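Local coordinates for putative lipoprotein (Campylobacter jejuni subsp. jejuni, PDB 2G5G) that binds a cofacial pair of hemes through tyrosine ligation in a dimer and probably takes part in bacterial heme uptake, at residues Glu33-Ile36 and Leu37-Lys41; His56-Ser59 and Gln60-Phe64. One frame throughout, in Å; residues are numbered along the deposited sequence.

Interaction 1: residues Glu33-Ile36 and Leu37-Lys41; sequences EDMI and LELLK
Leu-37, Glu-38, Leu-39 and Leu-40 each donate their backbone N-H to the carbonyl four residues back, from Glu-33 to Ile-36, the ladder of an alpha-helix; its tightest rung is Leu-39 N to Met-35 O at 2.8 Å, its longest Glu-38 N to Asp-34 O at 3.3 Å. That longest rung has a carbonyl with more than one partner. The amide of Glu-38 approaches Asp-34 O 32° out of the carbonyl plane, and a water also donates to the same oxygen at 2.7 Å. The water's other hydrogen goes to Glu-38 OE2 at 2.6 Å, tying the carboxylate back to the turn below. The first torsion of Glu-38 sets CG over Asp-34 O, and the bend at chi2 (-56°) then folds the carboxylate back toward the water. Its second oxygen, OE1, takes a salt bridge from Lys-41 NZ at 3.1 Å, entering on the syn side, somewhat out of the carboxylate plane.

The inward side is apolar. Met-35, a selenomethionine, sends CG anti to its backbone nitrogen (chi1 -178°) and lays that methylene on Leu-39 CG at 4.0 Å, while both side chains also rest on Tyr-260 of strand 260-264. On the neighbouring flank, the Ile-36 branch methyl CG2 meets Leu-40 CD2 at 3.8 Å, the two side chains slanting across each other toward helix 54-73. The helix is thus amphipathic, a worked case of i to i+4 pairing on two sides at once. With one oxygen held by water and the other by lysine, the carboxylate of Glu-38 is restrained in its rotation, and the nearby ammonium would be expected to stabilise its negative charge.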
loop_
_atom_site.group_PDB
_atom_site.type_symbol
_atom_site.label_atom_id
_atom_site.label_comp_id
_atom_site.label_asym_id
_atom_site.label_seq_id
_atom_site.Cartn_x
_atom_site.Cartn_y
_atom_site.Cartn_z
ATOM N N GLU A 33 28.557 26.991 -15.857
ATOM C CA GLU A 33 29.599 27.552 -14.961
ATOM C C GLU A 33 29.032 28.648 -14.032
ATOM O O GLU A 33 29.285 28.615 -12.836
ATOM C CB GLU A 33 30.762 28.138 -15.776
ATOM C CG GLU A 33 32.159 27.578 -15.445
ATOM C CD GLU A 33 33.277 28.287 -16.250
ATOM O OE1 GLU A 33 33.927 27.635 -17.106
ATOM O OE2 GLU A 33 33.490 29.501 -16.026
ATOM N N ASP A 34 28.302 29.624 -14.591
ATOM C CA ASP A 34 27.640 30.667 -13.783
ATOM C C ASP A 34 26.583 30.120 -12.794
ATOM O O ASP A 34 26.456 30.651 -11.690
ATOM C CB ASP A 34 27.019 31.762 -14.663
ATOM C CG ASP A 34 28.076 32.683 -15.297
ATOM O OD1 ASP A 34 29.304 32.495 -15.072
ATOM O OD2 ASP A 34 27.673 33.600 -16.012
HETATM N N MSE A 35 25.848 29.080 -13.165
HETATM C CA MSE A 35 24.931 28.429 -12.197
HETATM C C MSE A 35 25.748 27.828 -11.034
HETATM O O MSE A 35 25.412 28.028 -9.864
HETATM C CB MSE A 35 24.047 27.356 -12.827
HETATM C CG MSE A 35 23.091 26.736 -11.836
HETATM SE SE MSE A 35 22.249 25.137 -12.426
HETATM C CE MSE A 35 23.777 23.918 -12.694
ATOM N N ILE A 36 26.814 27.103 -11.364
ATOM C CA ILE A 36 27.702 26.548 -10.338
ATOM C C ILE A 36 28.218 27.591 -9.346
ATOM O O ILE A 36 28.174 27.361 -8.134
ATOM C CB ILE A 36 28.888 25.751 -10.979
ATOM C CG1 ILE A 36 28.359 24.535 -11.788
ATOM C CG2 ILE A 36 29.947 25.371 -9.934
ATOM C CD1 ILE A 36 27.596 23.472 -10.999
ATOM N N LEU A 37 28.702 28.730 -9.845
ATOM C CA LEU A 37 29.221 29.779 -8.969
ATOM C C LEU A 37 28.134 30.238 -7.996
ATOM O O LEU A 37 28.400 30.486 -6.820
ATOM C CB LEU A 37 29.777 30.962 -9.781
ATOM C CG LEU A 37 30.926 30.673 -10.761
ATOM C CD1 LEU A 37 31.350 31.941 -11.520
ATOM C CD2 LEU A 37 32.109 30.045 -10.038
ATOM N N GLU A 38 26.895 30.297 -8.468
ATOM C CA GLU A 38 25.781 30.644 -7.566
ATOM C C GLU A 38 25.454 29.541 -6.574
ATOM O O GLU A 38 25.237 29.817 -5.395
ATOM C CB GLU A 38 24.532 31.043 -8.363
ATOM C CG GLU A 38 24.766 32.192 -9.346
ATOM C CD GLU A 38 25.316 33.423 -8.675
ATOM O OE1 GLU A 38 24.879 33.772 -7.564
ATOM O OE2 GLU A 38 26.214 34.059 -9.252
ATOM N N LEU A 39 25.421 28.295 -7.036
ATOM C CA LEU A 39 25.099 27.155 -6.156
ATOM C C LEU A 39 26.094 27.001 -5.023
ATOM O O LEU A 39 25.732 26.614 -3.912
ATOM C CB LEU A 39 25.053 25.836 -6.939
ATOM C CG LEU A 39 24.005 25.675 -8.056
ATOM C CD1 LEU A 39 24.021 24.262 -8.520
ATOM C CD2 LEU A 39 22.606 26.044 -7.557
ATOM N N LEU A 40 27.345 27.308 -5.315
ATOM C CA LEU A 40 28.408 27.236 -4.322
ATOM C C LEU A 40 28.151 28.161 -3.114
ATOM O O LEU A 40 28.666 27.927 -2.025
ATOM C CB LEU A 40 29.714 27.659 -5.013
ATOM C CG LEU A 40 30.794 26.634 -5.399
ATOM C CD1 LEU A 40 30.515 25.145 -5.102
ATOM C CD2 LEU A 40 31.388 26.879 -6.788
ATOM N N LYS A 41 27.357 29.207 -3.316
ATOM C CA LYS A 41 27.006 30.158 -2.252
ATOM C C LYS A 41 25.980 29.580 -1.245
ATOM O O LYS A 41 25.844 30.067 -0.121
ATOM C CB LYS A 41 26.441 31.431 -2.853
ATOM C CG LYS A 41 27.364 32.111 -3.851
ATOM C CD LYS A 41 26.692 33.348 -4.433
ATOM C CE LYS A 41 27.751 34.230 -5.129
ATOM N NZ LYS A 41 27.083 35.259 -5.961
HETATM O O HOH W 1 27.170 33.195 -11.457
#

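Interaction 2: residues His56-Ser59 and Gln60-Phe64; sequences HKIS and QVMIF
Backbone bonds of the i to i+4 kind join His-56 through Ser-59 to the next turn: Gln-60 N to His-56 O at 2.9 Å is the shortest, whereas Val-61 N to Lys-57 O, at 3.5 Å, is weak.

Polar side chains gather on one side. Gln-60 runs extended beyond CG and lays its amide over the preceding turn, with CG 3.2 Å from His-56 O and OE1 3.8 Å from Lys-57 CG, so that the glutamine and the lysine lie alongside each other and point the same way. Both nitrogens, Gln-60 NE2 and Lys-57 NZ, converge on Glu-49 OE1, the lysine as a salt bridge; NZ also donates to the carbonyls of His-51 and Asp-122 and faces Tyr-123 in a cation-pi contact. Helix 54-73 connects the parallel strands 44-49 and 78-82, a beta-alpha-beta crossover, and the bonds to Glu-49 tie its first turns to the end of the strand that leads into it. His-56 ND1 likewise receives the N-H of Lys-50.

The apolar pair is Ile-58 CG2 with Met-62 SE at 4.3 Å. Separately, Ile-63 CG1 packs at 3.2 Å over Ser-59 O, which its own N-H also bonds.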
loop_
_atom_site.group_PDB
_atom_site.type_symbol
_atom_site.label_atom_id
_atom_site.label_comp_id
_atom_site.label_asym_id
_atom_site.label_seq_id
_atom_site.Cartn_x
_atom_site.Cartn_y
_atom_site.Cartn_z
ATOM N N HIS A 56 18.520 13.133 -16.760
ATOM C CA HIS A 56 18.613 13.674 -15.397
ATOM C C HIS A 56 19.819 13.102 -14.705
ATOM O O HIS A 56 20.614 13.826 -14.091
ATOM C CB HIS A 56 17.340 13.363 -14.598
ATOM C CG HIS A 56 16.164 14.186 -15.030
ATOM N ND1 HIS A 56 14.991 14.241 -14.324
ATOM C CD2 HIS A 56 15.988 14.971 -16.117
ATOM C CE1 HIS A 56 14.134 15.034 -14.953
ATOM N NE2 HIS A 56 14.728 15.506 -16.037
ATOM N N LYS A 57 19.952 11.776 -14.823
ATOM C CA LYS A 57 21.071 11.083 -14.212
ATOM C C LYS A 57 22.425 11.598 -14.702
ATOM O O LYS A 57 23.326 11.841 -13.906
ATOM C CB LYS A 57 20.828 9.568 -14.290
ATOM C CG LYS A 57 19.896 9.238 -13.145
ATOM C CD LYS A 57 18.755 8.392 -13.502
ATOM C CE LYS A 57 17.594 8.768 -12.675
ATOM N NZ LYS A 57 17.542 8.445 -11.216
ATOM N N ILE A 58 22.564 11.842 -15.996
ATOM C CA ILE A 58 23.782 12.475 -16.499
ATOM C C ILE A 58 24.024 13.880 -15.898
ATOM O O ILE A 58 25.143 14.222 -15.493
ATOM C CB ILE A 58 23.807 12.537 -18.062
ATOM C CG1 ILE A 58 23.717 11.121 -18.647
ATOM C CG2 ILE A 58 25.082 13.213 -18.517
ATOM C CD1 ILE A 58 23.236 11.055 -20.117
ATOM N N SER A 59 22.968 14.695 -15.881
ATOM C CA SER A 59 22.992 16.046 -15.308
ATOM C C SER A 59 23.445 16.108 -13.825
ATOM O O SER A 59 24.184 17.003 -13.417
ATOM C CB SER A 59 21.587 16.648 -15.475
ATOM O OG SER A 59 21.352 16.920 -16.857
ATOM N N GLN A 60 22.998 15.138 -13.048
ATOM C CA GLN A 60 23.365 15.039 -11.632
ATOM C C GLN A 60 24.875 14.862 -11.467
ATOM O O GLN A 60 25.487 15.516 -10.643
ATOM C CB GLN A 60 22.595 13.921 -10.971
ATOM C CG GLN A 60 21.115 14.127 -10.992
ATOM C CD GLN A 60 20.307 12.842 -10.894
ATOM O OE1 GLN A 60 20.808 11.788 -10.499
ATOM N NE2 GLN A 60 19.017 12.935 -11.246
ATOM N N VAL A 61 25.473 14.002 -12.286
ATOM C CA VAL A 61 26.920 13.777 -12.265
ATOM C C VAL A 61 27.695 15.037 -12.626
ATOM O O VAL A 61 28.671 15.374 -11.957
ATOM C CB VAL A 61 27.320 12.533 -13.153
ATOM C CG1 VAL A 61 28.842 12.438 -13.352
ATOM C CG2 VAL A 61 26.755 11.262 -12.574
HETATM N N MSE A 62 27.235 15.761 -13.645
HETATM C CA MSE A 62 27.887 16.987 -14.076
HETATM C C MSE A 62 27.871 18.046 -12.988
HETATM O O MSE A 62 28.892 18.700 -12.719
HETATM C CB MSE A 62 27.204 17.539 -15.332
HETATM C CG MSE A 62 27.397 16.647 -16.560
HETATM SE SE MSE A 62 26.332 17.337 -18.076
HETATM C CE MSE A 62 26.883 19.197 -18.002
ATOM N N ILE A 63 26.703 18.234 -12.378
ATOM C CA ILE A 63 26.557 19.261 -11.331
ATOM C C ILE A 63 27.391 18.812 -10.107
ATOM O O ILE A 63 28.183 19.584 -9.586
ATOM C CB ILE A 63 25.085 19.431 -10.916
ATOM C CG1 ILE A 63 24.246 19.937 -12.094
ATOM C CG2 ILE A 63 24.982 20.397 -9.673
ATOM C CD1 ILE A 63 22.713 19.759 -11.875
ATOM N N PHE A 64 27.193 17.580 -9.650
ATOM C CA PHE A 64 27.996 17.111 -8.502
ATOM C C PHE A 64 29.498 17.315 -8.748
ATOM O O PHE A 64 30.184 17.915 -7.927
ATOM C CB PHE A 64 27.673 15.669 -8.088
ATOM C CG PHE A 64 28.550 15.137 -6.963
ATOM C CD1 PHE A 64 29.587 14.256 -7.249
ATOM C CD2 PHE A 64 28.376 15.557 -5.639
ATOM C CE1 PHE A 64 30.419 13.772 -6.242
ATOM C CE2 PHE A 64 29.217 15.083 -4.620
ATOM C CZ PHE A 64 30.233 14.176 -4.921
#

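In the fold
Interactions 1 and 2 lie on successive helices, 32-39 and 54-73, joined through strand 44-49 and packed against each other; the interaction centres are about 15 Å apart. Ile-63 of interaction 2 is where they meet: its CG1 lies 4.1 Å from Met-35 CE, and its CG2 4.1 Å from Leu-39 CD1. Ile-36 CD1 approaches Ile-63 O at 4.2 Å. Both helices lie against the central mixed sheet, Leu-39 meeting Val-244 and Val-246, His-56 and Gln-60 meeting Leu-248, all on strand 243-248. Neither interaction supplies a residue of the heme pocket, which includes Tyr-151 and Leu-189; the side chain of Lys-57 remains about 14 Å from a bound heme.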